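Local coordinates for protein triosephosphate isomerase (Toxoplasma gondii, PDB 5UPR) that probably interconverts D-glyceraldehyde 3-phosphate and dihydroxyacetone phosphate through this TIM-barrel domain, acting as a homodimer in glycolysis and gluconeogenesis, at residues 123-126 / 127-131; 138-142 / 143-147; 149-152 / 153-157; 157-160 / 161-164; 192-195 / 196-200. All blocks are in the same frame, centred on the assembly; numbering follows the deposited sequence.

Interaction 1 (123-126 / 127-131). With SO4 (sulfate ion), chain F.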
loop_
_atom_site.group_PDB
_atom_site.type_symbol
_atom_site.label_atom_id
_atom_site.label_comp_id
_atom_site.label_asym_id
_atom_site.label_seq_id
_atom_site.Cartn_x
_atom_site.Cartn_y
_atom_site.Cartn_z
ATOM N N LYS A 123 -6.515 -0.143 -12.363
ATOM C CA LYS A 123 -5.910 0.892 -11.521
ATOM C C LYS A 123 -5.691 2.189 -12.322
ATOM O O LYS A 123 -5.929 3.285 -11.786
ATOM C CB LYS A 123 -4.610 0.430 -10.912
ATOM C CG LYS A 123 -4.705 -0.678 -9.906
ATOM C CD LYS A 123 -3.375 -1.163 -9.325
ATOM C CE LYS A 123 -3.650 -2.055 -8.172
ATOM N NZ LYS A 123 -2.586 -2.110 -7.178
ATOM N N VAL A 124 -5.218 2.060 -13.558
ATOM C CA VAL A 124 -4.914 3.245 -14.390
ATOM C C VAL A 124 -6.204 4.064 -14.618
ATOM O O VAL A 124 -6.227 5.292 -14.409
ATOM C CB VAL A 124 -4.235 2.905 -15.729
ATOM C CG1 VAL A 124 -4.062 4.167 -16.581
ATOM C CG2 VAL A 124 -2.866 2.251 -15.527
ATOM N N ARG A 125 -7.254 3.381 -15.048
ATOM C CA ARG A 125 -8.535 4.038 -15.300
ATOM C C ARG A 125 -9.056 4.781 -14.055
ATOM O O ARG A 125 -9.549 5.907 -14.157
ATOM C CB ARG A 125 -9.599 3.014 -15.721
ATOM C CG ARG A 125 -11.000 3.537 -15.909
ATOM C CD ARG A 125 -10.969 4.672 -16.950
ATOM N NE ARG A 125 -12.255 5.364 -17.176
ATOM C CZ ARG A 125 -13.167 5.107 -18.106
ATOM N NH1 ARG A 125 -12.982 4.183 -19.056
ATOM N NH2 ARG A 125 -14.310 5.749 -18.051
ATOM N N ALA A 126 -8.994 4.118 -12.903
ATOM C CA ALA A 126 -9.461 4.696 -11.654
ATOM C C ALA A 126 -8.669 5.951 -11.286
ATOM O O ALA A 126 -9.236 6.982 -10.870
ATOM C CB ALA A 126 -9.371 3.681 -10.553
ATOM N N ALA A 127 -7.342 5.870 -11.481
ATOM C CA ALA A 127 -6.442 6.985 -11.188
ATOM C C ALA A 127 -6.745 8.195 -12.077
ATOM O O ALA A 127 -6.876 9.347 -11.606
ATOM C CB ALA A 127 -5.011 6.531 -11.342
ATOM N N LEU A 128 -6.842 7.929 -13.387
ATOM C CA LEU A 128 -7.150 9.016 -14.337
ATOM C C LEU A 128 -8.517 9.612 -14.102
ATOM O O LEU A 128 -8.677 10.842 -14.178
ATOM C CB LEU A 128 -7.027 8.488 -15.768
ATOM C CG LEU A 128 -5.691 7.998 -16.278
ATOM C CD1 LEU A 128 -5.876 7.378 -17.671
ATOM C CD2 LEU A 128 -4.669 9.143 -16.222
ATOM N N ASN A 129 -9.520 8.774 -13.820
ATOM C CA ASN A 129 -10.867 9.272 -13.443
ATOM C C ASN A 129 -10.807 10.252 -12.275
ATOM O O ASN A 129 -11.613 11.116 -12.214
ATOM C CB ASN A 129 -11.833 8.173 -13.017
ATOM C CG ASN A 129 -12.338 7.298 -14.168
ATOM O OD1 ASN A 129 -12.179 7.606 -15.378
ATOM N ND2 ASN A 129 -12.984 6.176 -13.773
ATOM N N GLU A 130 -9.888 10.088 -11.328
ATOM C CA GLU A 130 -9.793 11.007 -10.186
ATOM C C GLU A 130 -8.789 12.146 -10.398
ATOM O O GLU A 130 -8.405 12.786 -9.430
ATOM C CB GLU A 130 -9.436 10.227 -8.926
ATOM C CG GLU A 130 -10.512 9.257 -8.502
ATOM C CD GLU A 130 -11.784 9.898 -7.977
ATOM O OE1 GLU A 130 -11.758 11.056 -7.453
ATOM O OE2 GLU A 130 -12.812 9.209 -8.070
ATOM N N GLY A 131 -8.379 12.403 -11.638
ATOM C CA GLY A 131 -7.474 13.528 -11.904
ATOM C C GLY A 131 -5.973 13.317 -11.610
ATOM O O GLY A 131 -5.234 14.269 -11.682
HETATM S S SO4 F . -15.790 3.833 -20.962
HETATM O O1 SO4 F . -14.606 4.693 -21.197
HETATM O O2 SO4 F . -16.521 4.371 -19.795
HETATM O O3 SO4 F . -16.639 3.953 -22.171
HETATM O O4 SO4 F . -15.406 2.411 -20.762
#

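Interaction 2 (138-142 / 143-147)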
loop_
_atom_site.group_PDB
_atom_site.type_symbol
_atom_site.label_atom_id
_atom_site.label_comp_id
_atom_site.label_asym_id
_atom_site.label_seq_id
_atom_site.Cartn_x
_atom_site.Cartn_y
_atom_site.Cartn_z
ATOM N N ILE A 138 5.710 -0.839 -18.123
ATOM C CA ILE A 138 5.583 -2.046 -19.005
ATOM C C ILE A 138 6.980 -2.590 -19.236
ATOM O O ILE A 138 7.958 -1.898 -18.997
ATOM C CB ILE A 138 4.936 -1.689 -20.399
ATOM C CG1 ILE A 138 5.738 -0.670 -21.178
ATOM C CG2 ILE A 138 3.542 -1.157 -20.258
ATOM C CD1 ILE A 138 5.228 -0.322 -22.534
ATOM N N GLY A 139 7.092 -3.806 -19.735
ATOM C CA GLY A 139 8.402 -4.383 -19.997
ATOM C C GLY A 139 8.353 -5.886 -20.159
ATOM O O GLY A 139 7.511 -6.508 -19.580
ATOM N N GLU A 140 9.266 -6.426 -20.963
ATOM C CA GLU A 140 9.329 -7.831 -21.259
ATOM C C GLU A 140 10.404 -8.552 -20.420
ATOM O O GLU A 140 11.335 -7.919 -19.899
ATOM C CB GLU A 140 9.612 -8.031 -22.771
ATOM C CG GLU A 140 11.080 -8.027 -23.250
ATOM C CD GLU A 140 11.757 -6.655 -23.156
ATOM O OE1 GLU A 140 11.128 -5.652 -22.763
ATOM O OE2 GLU A 140 12.968 -6.611 -23.503
ATOM N N THR A 141 10.273 -9.883 -20.347
ATOM C CA THR A 141 11.204 -10.717 -19.635
ATOM C C THR A 141 12.393 -11.028 -20.546
ATOM O O THR A 141 12.364 -10.810 -21.770
ATOM C CB THR A 141 10.552 -12.064 -19.240
ATOM O OG1 THR A 141 10.207 -12.791 -20.440
ATOM C CG2 THR A 141 9.266 -11.895 -18.345
ATOM N N LEU A 142 13.454 -11.566 -19.930
ATOM C CA LEU A 142 14.628 -11.970 -20.711
ATOM C C LEU A 142 14.226 -13.011 -21.767
ATOM O O LEU A 142 14.674 -12.928 -22.901
ATOM C CB LEU A 142 15.697 -12.552 -19.802
ATOM C CG LEU A 142 16.969 -13.067 -20.483
ATOM C CD1 LEU A 142 17.712 -11.888 -21.124
ATOM C CD2 LEU A 142 17.773 -13.854 -19.441
ATOM N N GLU A 143 13.436 -13.990 -21.378
ATOM C CA GLU A 143 12.985 -15.036 -22.316
ATOM C C GLU A 143 12.200 -14.450 -23.473
ATOM O O GLU A 143 12.390 -14.866 -24.621
ATOM C CB GLU A 143 12.142 -16.099 -21.609
ATOM C CG GLU A 143 11.821 -17.282 -22.509
ATOM C CD GLU A 143 10.577 -17.134 -23.429
ATOM O OE1 GLU A 143 10.820 -17.439 -24.615
ATOM O OE2 GLU A 143 9.426 -16.745 -23.017
ATOM N N GLU A 144 11.289 -13.524 -23.176
ATOM C CA GLU A 144 10.486 -12.839 -24.211
ATOM C C GLU A 144 11.391 -12.063 -25.169
ATOM O O GLU A 144 11.206 -12.134 -26.377
ATOM C CB GLU A 144 9.422 -11.925 -23.586
ATOM C CG GLU A 144 8.282 -12.711 -22.982
ATOM C CD GLU A 144 7.461 -11.956 -21.976
ATOM O OE1 GLU A 144 7.810 -10.795 -21.597
ATOM O OE2 GLU A 144 6.453 -12.473 -21.480
ATOM N N ARG A 145 12.390 -11.386 -24.630
ATOM C CA ARG A 145 13.335 -10.634 -25.459
ATOM C C ARG A 145 14.099 -11.559 -26.417
ATOM O O ARG A 145 14.128 -11.307 -27.622
ATOM C CB ARG A 145 14.304 -9.820 -24.593
ATOM C CG ARG A 145 15.450 -9.104 -25.386
ATOM C CD ARG A 145 15.044 -8.112 -26.472
ATOM N NE ARG A 145 14.460 -6.885 -25.906
ATOM C CZ ARG A 145 14.172 -5.829 -26.617
ATOM N NH1 ARG A 145 14.391 -5.781 -27.908
ATOM N NH2 ARG A 145 13.648 -4.785 -26.017
ATOM N N GLU A 146 14.676 -12.618 -25.875
ATOM C CA GLU A 146 15.551 -13.532 -26.631
ATOM C C GLU A 146 14.779 -14.384 -27.635
ATOM O O GLU A 146 15.343 -14.824 -28.603
ATOM C CB GLU A 146 16.373 -14.444 -25.693
ATOM C CG GLU A 146 17.361 -13.690 -24.803
ATOM C CD GLU A 146 18.204 -14.558 -23.848
ATOM O OE1 GLU A 146 17.785 -15.671 -23.423
ATOM O OE2 GLU A 146 19.320 -14.092 -23.481
ATOM N N SER A 147 13.489 -14.605 -27.421
ATOM C CA SER A 147 12.664 -15.309 -28.392
ATOM C C SER A 147 11.921 -14.375 -29.402
ATOM O O SER A 147 11.063 -14.815 -30.129
ATOM C CB SER A 147 11.707 -16.222 -27.634
ATOM O OG SER A 147 10.838 -15.433 -26.859
HETATM O O HOH W 1 6.427 -9.334 -19.654
#

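Interaction 3 (149-152 / 153-157)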
loop_
_atom_site.group_PDB
_atom_site.type_symbol
_atom_site.label_atom_id
_atom_site.label_comp_id
_atom_site.label_asym_id
_atom_site.label_seq_id
_atom_site.Cartn_x
_atom_site.Cartn_y
_atom_site.Cartn_z
ATOM N N GLN A 149 9.839 -11.724 -28.893
ATOM C CA GLN A 149 8.429 -11.385 -28.591
ATOM C C GLN A 149 8.164 -9.963 -28.027
ATOM O O GLN A 149 7.029 -9.634 -27.637
ATOM C CB GLN A 149 7.870 -12.432 -27.610
ATOM C CG GLN A 149 7.687 -13.805 -28.209
ATOM C CD GLN A 149 7.165 -14.742 -27.155
ATOM O OE1 GLN A 149 5.970 -14.796 -26.938
ATOM N NE2 GLN A 149 8.062 -15.315 -26.378
ATOM N N THR A 150 9.203 -9.133 -27.938
ATOM C CA THR A 150 9.096 -7.847 -27.158
ATOM C C THR A 150 7.923 -7.005 -27.683
ATOM O O THR A 150 7.081 -6.565 -26.904
ATOM C CB THR A 150 10.377 -7.035 -27.255
ATOM O OG1 THR A 150 11.461 -7.797 -26.710
ATOM C CG2 THR A 150 10.254 -5.728 -26.521
ATOM N N GLN A 151 7.831 -6.809 -28.993
ATOM C CA GLN A 151 6.761 -5.940 -29.519
ATOM C C GLN A 151 5.362 -6.520 -29.237
ATOM O O GLN A 151 4.471 -5.786 -28.885
ATOM C CB GLN A 151 7.014 -5.675 -30.988
ATOM C CG GLN A 151 6.255 -4.547 -31.601
ATOM C CD GLN A 151 4.966 -5.095 -32.137
ATOM O OE1 GLN A 151 4.807 -6.323 -32.340
ATOM N NE2 GLN A 151 4.021 -4.213 -32.348
ATOM N N LYS A 152 5.209 -7.843 -29.382
ATOM C CA LYS A 152 3.944 -8.510 -29.078
ATOM C C LYS A 152 3.553 -8.327 -27.618
ATOM O O LYS A 152 2.442 -7.966 -27.297
ATOM C CB LYS A 152 4.076 -10.004 -29.446
ATOM C CG LYS A 152 2.939 -10.925 -29.038
ATOM C CD LYS A 152 3.522 -12.343 -29.189
ATOM C CE LYS A 152 2.611 -13.510 -29.039
ATOM N NZ LYS A 152 1.503 -13.470 -28.004
ATOM N N VAL A 153 4.518 -8.546 -26.722
ATOM C CA VAL A 153 4.292 -8.452 -25.265
ATOM C C VAL A 153 3.936 -7.021 -24.861
ATOM O O VAL A 153 2.972 -6.789 -24.124
ATOM C CB VAL A 153 5.511 -9.027 -24.503
ATOM C CG1 VAL A 153 5.491 -8.565 -23.033
ATOM C CG2 VAL A 153 5.467 -10.543 -24.619
ATOM N N LEU A 154 4.702 -6.048 -25.322
ATOM C CA LEU A 154 4.429 -4.659 -24.916
ATOM C C LEU A 154 3.081 -4.210 -25.481
ATOM O O LEU A 154 2.331 -3.546 -24.763
ATOM C CB LEU A 154 5.564 -3.722 -25.386
ATOM C CG LEU A 154 6.953 -3.993 -24.819
ATOM C CD1 LEU A 154 7.970 -3.017 -25.402
ATOM C CD2 LEU A 154 6.943 -3.949 -23.297
ATOM N N SER A 155 2.736 -4.639 -26.717
ATOM C CA SER A 155 1.423 -4.366 -27.229
ATOM C C SER A 155 0.287 -4.924 -26.340
ATOM O O SER A 155 -0.706 -4.246 -26.162
ATOM C CB SER A 155 1.201 -4.908 -28.660
ATOM O OG SER A 155 2.218 -4.458 -29.529
ATOM N N GLU A 156 0.430 -6.158 -25.875
ATOM C CA GLU A 156 -0.587 -6.820 -24.999
ATOM C C GLU A 156 -0.735 -6.011 -23.681
ATOM O O GLU A 156 -1.861 -5.766 -23.212
ATOM C CB GLU A 156 -0.162 -8.251 -24.612
ATOM C CG GLU A 156 -0.183 -9.304 -25.670
ATOM C CD GLU A 156 0.480 -10.648 -25.193
ATOM O OE1 GLU A 156 0.924 -10.805 -23.998
ATOM O OE2 GLU A 156 0.610 -11.595 -26.061
ATOM N N GLN A 157 0.389 -5.593 -23.093
ATOM C CA GLN A 157 0.335 -4.814 -21.870
ATOM C C GLN A 157 -0.366 -3.466 -22.042
ATOM O O GLN A 157 -1.205 -3.055 -21.251
ATOM C CB GLN A 157 1.760 -4.587 -21.315
ATOM C CG GLN A 157 2.382 -5.871 -20.778
ATOM C CD GLN A 157 3.726 -5.627 -20.172
ATOM O OE1 GLN A 157 4.523 -4.825 -20.681
ATOM N NE2 GLN A 157 3.997 -6.241 -19.007
HETATM O O HOH W 2 1.332 -4.976 -32.182
HETATM O O HOH W 3 0.574 -14.209 -25.719
#

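Interaction 4 (157-160 / 161-164)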
loop_
_atom_site.group_PDB
_atom_site.type_symbol
_atom_site.label_atom_id
_atom_site.label_comp_id
_atom_site.label_asym_id
_atom_site.label_seq_id
_atom_site.Cartn_x
_atom_site.Cartn_y
_atom_site.Cartn_z
ATOM N N GLN A 157 0.389 -5.593 -23.093
ATOM C CA GLN A 157 0.335 -4.814 -21.870
ATOM C C GLN A 157 -0.366 -3.466 -22.042
ATOM O O GLN A 157 -1.205 -3.055 -21.251
ATOM C CB GLN A 157 1.760 -4.587 -21.315
ATOM C CG GLN A 157 2.382 -5.871 -20.778
ATOM C CD GLN A 157 3.726 -5.627 -20.172
ATOM O OE1 GLN A 157 4.523 -4.825 -20.681
ATOM N NE2 GLN A 157 3.997 -6.241 -19.007
ATOM N N LEU A 158 -0.034 -2.784 -23.126
ATOM C CA LEU A 158 -0.636 -1.498 -23.441
ATOM C C LEU A 158 -2.085 -1.633 -23.910
ATOM O O LEU A 158 -2.912 -0.813 -23.545
ATOM C CB LEU A 158 0.219 -0.806 -24.466
ATOM C CG LEU A 158 1.534 -0.301 -23.999
ATOM C CD1 LEU A 158 2.509 0.006 -25.131
ATOM C CD2 LEU A 158 1.300 0.960 -23.193
ATOM N N GLU A 159 -2.389 -2.649 -24.714
ATOM C CA GLU A 159 -3.778 -2.887 -25.200
ATOM C C GLU A 159 -4.763 -3.117 -24.004
ATOM O O GLU A 159 -5.858 -2.632 -24.071
ATOM C CB GLU A 159 -3.794 -4.057 -26.158
ATOM C CG GLU A 159 -5.153 -4.631 -26.582
ATOM C CD GLU A 159 -5.995 -3.656 -27.357
ATOM O OE1 GLU A 159 -5.501 -2.577 -27.808
ATOM O OE2 GLU A 159 -7.208 -3.950 -27.496
ATOM N N ALA A 160 -4.343 -3.832 -22.929
ATOM C CA ALA A 160 -5.184 -3.979 -21.787
ATOM C C ALA A 160 -5.542 -2.604 -21.184
ATOM O O ALA A 160 -6.658 -2.349 -20.796
ATOM C CB ALA A 160 -4.495 -4.842 -20.708
ATOM N N VAL A 161 -4.561 -1.700 -21.138
ATOM C CA VAL A 161 -4.798 -0.353 -20.650
ATOM C C VAL A 161 -5.732 0.423 -21.553
ATOM O O VAL A 161 -6.656 1.081 -21.080
ATOM C CB VAL A 161 -3.511 0.423 -20.370
ATOM C CG1 VAL A 161 -3.838 1.840 -19.839
ATOM C CG2 VAL A 161 -2.682 -0.321 -19.312
ATOM N N ARG A 162 -5.549 0.317 -22.858
ATOM C CA ARG A 162 -6.464 0.954 -23.830
ATOM C C ARG A 162 -7.907 0.455 -23.697
ATOM O O ARG A 162 -8.841 1.252 -23.835
ATOM C CB ARG A 162 -5.989 0.763 -25.266
ATOM C CG ARG A 162 -6.718 1.629 -26.306
ATOM C CD ARG A 162 -6.760 1.088 -27.689
ATOM N NE ARG A 162 -7.346 -0.234 -27.683
ATOM C CZ ARG A 162 -8.657 -0.468 -27.596
ATOM N NH1 ARG A 162 -9.561 0.519 -27.456
ATOM N NH2 ARG A 162 -9.085 -1.721 -27.563
ATOM N N GLN A 163 -8.106 -0.845 -23.429
ATOM C CA GLN A 163 -9.485 -1.385 -23.263
ATOM C C GLN A 163 -10.182 -0.740 -22.093
ATOM O O GLN A 163 -11.345 -0.456 -22.161
ATOM C CB GLN A 163 -9.471 -2.903 -23.117
ATOM C CG GLN A 163 -9.139 -3.566 -24.428
ATOM C CD GLN A 163 -8.833 -5.036 -24.336
ATOM O OE1 GLN A 163 -8.469 -5.591 -23.269
ATOM N NE2 GLN A 163 -8.826 -5.664 -25.499
ATOM N N ALA A 164 -9.443 -0.502 -21.011
ATOM C CA ALA A 164 -9.963 0.181 -19.833
ATOM C C ALA A 164 -10.014 1.712 -19.972
ATOM O O ALA A 164 -10.799 2.356 -19.286
ATOM C CB ALA A 164 -9.125 -0.168 -18.641
#

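Interaction 5 (192-195 / 196-200)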
loop_
_atom_site.group_PDB
_atom_site.type_symbol
_atom_site.label_atom_id
_atom_site.label_comp_id
_atom_site.label_asym_id
_atom_site.label_seq_id
_atom_site.Cartn_x
_atom_site.Cartn_y
_atom_site.Cartn_z
ATOM N N ALA A 192 21.856 1.948 -25.627
ATOM C CA ALA A 192 21.223 3.113 -26.224
ATOM C C ALA A 192 20.409 2.719 -27.466
ATOM O O ALA A 192 19.291 3.179 -27.618
ATOM C CB ALA A 192 22.276 4.145 -26.637
ATOM N N ALA A 193 20.965 1.868 -28.320
ATOM C CA ALA A 193 20.266 1.400 -29.547
ATOM C C ALA A 193 18.999 0.596 -29.210
ATOM O O ALA A 193 17.969 0.843 -29.790
ATOM C CB ALA A 193 21.216 0.548 -30.418
ATOM N N LEU A 194 19.072 -0.351 -28.284
ATOM C CA LEU A 194 17.884 -1.157 -27.885
ATOM C C LEU A 194 16.785 -0.311 -27.252
ATOM O O LEU A 194 15.598 -0.469 -27.582
ATOM C CB LEU A 194 18.289 -2.314 -26.949
ATOM C CG LEU A 194 17.196 -3.266 -26.528
ATOM C CD1 LEU A 194 17.744 -4.664 -26.164
ATOM C CD2 LEU A 194 16.345 -2.733 -25.366
ATOM N N ALA A 195 17.161 0.628 -26.424
ATOM C CA ALA A 195 16.187 1.536 -25.788
ATOM C C ALA A 195 15.502 2.358 -26.854
ATOM O O ALA A 195 14.280 2.393 -26.891
ATOM C CB ALA A 195 16.813 2.420 -24.732
ATOM N N GLN A 196 16.259 2.994 -27.737
ATOM C CA GLN A 196 15.659 3.828 -28.757
ATOM C C GLN A 196 14.722 3.036 -29.663
ATOM O O GLN A 196 13.616 3.496 -29.933
ATOM C CB GLN A 196 16.757 4.517 -29.608
ATOM C CG GLN A 196 16.257 5.134 -30.907
ATOM C CD GLN A 196 15.187 6.200 -30.717
ATOM O OE1 GLN A 196 15.107 6.865 -29.674
ATOM N NE2 GLN A 196 14.349 6.372 -31.769
ATOM N N GLU A 197 15.162 1.846 -30.097
ATOM C CA GLU A 197 14.344 0.977 -30.956
ATOM C C GLU A 197 12.977 0.636 -30.286
ATOM O O GLU A 197 11.892 0.733 -30.898
ATOM C CB GLU A 197 15.081 -0.319 -31.286
ATOM C CG GLU A 197 14.394 -1.080 -32.425
ATOM C CD GLU A 197 14.906 -2.495 -32.700
ATOM O OE1 GLU A 197 14.989 -3.363 -31.812
ATOM O OE2 GLU A 197 15.220 -2.768 -33.851
ATOM N N THR A 198 13.058 0.215 -29.029
ATOM C CA THR A 198 11.855 -0.248 -28.342
ATOM C C THR A 198 10.945 0.933 -28.014
ATOM O O THR A 198 9.722 0.800 -28.080
ATOM C CB THR A 198 12.180 -0.992 -27.047
ATOM O OG1 THR A 198 13.130 -2.006 -27.294
ATOM C CG2 THR A 198 10.928 -1.645 -26.473
ATOM N N HIS A 199 11.527 2.071 -27.644
ATOM C CA HIS A 199 10.722 3.236 -27.365
ATOM C C HIS A 199 9.977 3.693 -28.646
ATOM O O HIS A 199 8.831 4.102 -28.580
ATOM C CB HIS A 199 11.516 4.392 -26.848
ATOM C CG HIS A 199 11.884 4.303 -25.398
ATOM N ND1 HIS A 199 11.816 5.388 -24.570
ATOM C CD2 HIS A 199 12.361 3.283 -24.649
ATOM C CE1 HIS A 199 12.210 5.042 -23.355
ATOM N NE2 HIS A 199 12.580 3.779 -23.379
ATOM N N ARG A 200 10.613 3.606 -29.780
ATOM C CA ARG A 200 9.953 3.932 -31.042
ATOM C C ARG A 200 8.809 2.943 -31.368
ATOM O O ARG A 200 7.808 3.362 -31.869
ATOM C CB ARG A 200 10.978 4.025 -32.170
ATOM C CG ARG A 200 10.426 4.467 -33.541
ATOM C CD ARG A 200 9.605 5.715 -33.422
ATOM N NE ARG A 200 9.963 6.658 -34.475
ATOM C CZ ARG A 200 9.975 7.989 -34.329
ATOM N NH1 ARG A 200 9.578 8.604 -33.179
ATOM N NH2 ARG A 200 10.359 8.766 -35.361
#

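Interaction 1 (123-126 / 127-131)
R125 lays its NE edge against the side-chain amide of N129, one helical turn further on. NE of R125 donates to OD1 of N129 over 2.9 Å. The oxygen sits near the guanidinium plane, but the amide itself stands almost upright to that plane, at 89°. CG of R125 is anti to the backbone N (chi1 175°), and a bend at chi2 (57°) then carries the chain along the helix towards N129. The outer edge of the guanidinium meets a sulfate ion, probably from the crystallisation liquor. NH1 of R125 reaches O1 of the sulfate at 2.7 Å, and NH2 of R125 reaches O2 at 3.1 Å. ND2 of N129 turns to Q76, so the amide is held at both of its polar atoms, and NH1 of R125 also bonds to A164 O at the end of helix 150-164.

Another side of the helix is apolar. V124 and L128 lie side by side and point the same way, with CG1 of V124 3.8 Å from CD1 of L128. They pack towards the barrel strands, V124 on L100 and L136, and L128 on V134. K123 points elsewhere and makes salt bridges to D71 and E115.

Main-chain bonds from A127 N to K123 O and from L128 N to V124 O continue the helix. It ends in a Schellman motif. G131, with positive phi, takes the C-prime position, and G131 N bonds to L128 O at 3.0 Å. L132 N returns to A127 O. The arrangement is that of an outer helix of a TIM barrel, closing just before strand 133-138.

Interaction 2 (138-142 / 143-147)
E140 holds its CG between the backbone N and the carbonyl carbon (chi1 86°) and its chain bends at chi2, while R145 bends at chi2 and chi3. These bends bring the two side chains together at OE2 of E140. NE of R145 donates to this oxygen at 2.8 Å, from above the carboxylate plane. NH2 of R145 adds a weak bond to OE2 of E140 at 3.2 Å. The carboxylate and guanidinium planes are turned 70° apart, so the two groups of this salt bridge are not coplanar, and both nitrogens use one oxygen. The carboxylate of E140 is gripped further by Y178 at OE1 and W182 at OE2.

T141 is the N-cap of helix 142-146. OG1 of T141 accepts from E144 N at 3.0 Å. In return, OE1 of E144 accepts from T141 N at 2.9 Å, again from above its carboxylate plane. The two bonds make a capping box. A water donates to both G139 O and OE1 of E144, tying the cap to the preceding loop. At the exposed surface, CD1 of L142 touches OE2 of E146 at 3.6 Å.

The short helix follows the loop that leaves barrel strand 133-138. R145 rests on T150 of helix 150-164 and on L194 of helix 192-209. E144 touches V153, and I138 lies against both longer helices.

Interaction 3 (149-152 / 153-157)
K152 runs outward from the helix and then bends towards E156, one turn on. Its CB sits beside V153 N merely because the two residues are joined in the chain. CG of K152, anti to the backbone N (chi1 172°), comes to 3.8 Å from OE2 of E156. The chain stays extended through CD to CE of K152, 4.1 Å from OE2 of E156. A bend at chi4 then brings NZ of K152 to 2.8 Å from OE2 of E156, nearly in line with its C-O bond. This is a salt bridge. A water accepts from NZ and donates to OE2, so the pair is closed by a second, solvent route.

This is an i to i+4 ion pair on an outer helix of the TIM barrel, helix 150-164. T150 and L154 form an apolar patch elsewhere on the helix. CG2 of T150 lies beside CD1 of L154 at 3.7 Å, and both side chains pack on T198 of helix 192-209.

S155 folds back on the preceding turn. OG of S155 donates to Q151 O at 2.7 Å, and S155 N bonds to Q151 O at 3.0 Å. The two donors come from opposite faces of the carbonyl plane. A water links OG of S155 to NE2 of Q151. V153 sets CG2 3.5 Å from Q149 O, and Q149 itself turns its NE2 to S147.

Interaction 4 (157-160 / 161-164)
The R162 guanidinium presents its NE and NH2 edge to the carboxylate of E159, whose carbon CD lies in the guanidinium plane. The grip is side-on, with one nitrogen to each oxygen. NE of R162 donates to OE1 of E159 at 3.0 Å, and NH2 of R162 donates to OE2 of E159 at 2.9 Å. Both bonds are nearly straight. Each oxygen is met on its syn side, but out of the carboxylate plane, since the two groups are tilted 35° apart. The amide of Q163 stands steeply to the same carboxylate, and NE2 of Q163 lies 3.1 Å from OE2 of E159.

E159 reaches this place because its chain, with CG anti to the backbone N, bends at chi2 (64°) towards the C-terminal turn. R162 bends at chi3 to meet it. This is an i to i+3 Glu-Arg ion pair on helix 150-164, an outer helix of the TIM barrel. Both side chains also touch W205 of helix 192-209.

V161 packs on L136 of strand 133-138 and on V124 of helix 117-129. A160 touches N117 of that same helix, and Q157 bonds through OE1 to G139 N.

Two straight bonds on one edge should fix the rotation of both E159 and R162. The opposite charges lie close together near the C-terminal end of helix 150-164, and each probably offsets the other there.

Interaction 5 (192-195 / 196-200)
L194 O is gripped twice by T198. The amide N of T198 bonds to L194 O at 3.0 Å, and OG1 of T198 donates to L194 O at 2.9 Å. One donor comes from each side of the plane of the carbonyl group. OG1 lies beside the backbone N (chi1 -52°), which turns it back to the carbonyl one turn earlier. OG1 also accepts from NH2 of R145, so this hydroxyl serves two partners. CD2 of L194 runs alongside T198, 3.8 Å from OG1 of T198.

A195 O takes the amide N of H199 at 2.9 Å, almost head-on. The imidazole lies obliquely to that carbonyl, with CD2 of H199 3.1 Å from A195 O. The ring packs on V220 and Y222 of strand 220-222.

A192 O accepts from Q196 N at 3.0 Å. The side chains of Q196 and H199 both turn to D239, NE2 of Q196 to OD2 and ND1 of H199 to the backbone O.

A threonine hydroxyl bonded to the carbonyl four residues back is a common feature of helices. Here it lies in the first turns of helix 192-209, one of the outer helices of the TIM barrel.

How the interactions relate
The five contacts follow one another along the outer shell of the barrel. Interactions 3 and 4 share Q157 on helix 150-164, their centres 11 Å apart. Interaction 1 also packs on interaction 4, with CG1 of V124 4.0 Å from CG1 of V161. Interaction 2 joins interaction 3 through E144 O and Q149 N, 2.9 Å apart. R145 of interaction 2 reaches T198 of interaction 5, NH2 to OG1 at 3.1 Å. T198 also touches L154 of interaction 3, with CG2 of T198 3.4 Å from CD1 of L154. Interactions 1 and 5 lie on opposite sides of the chain's centre, with centres about 29 Å apart. The sulfate belongs to the interaction 1 end of the set.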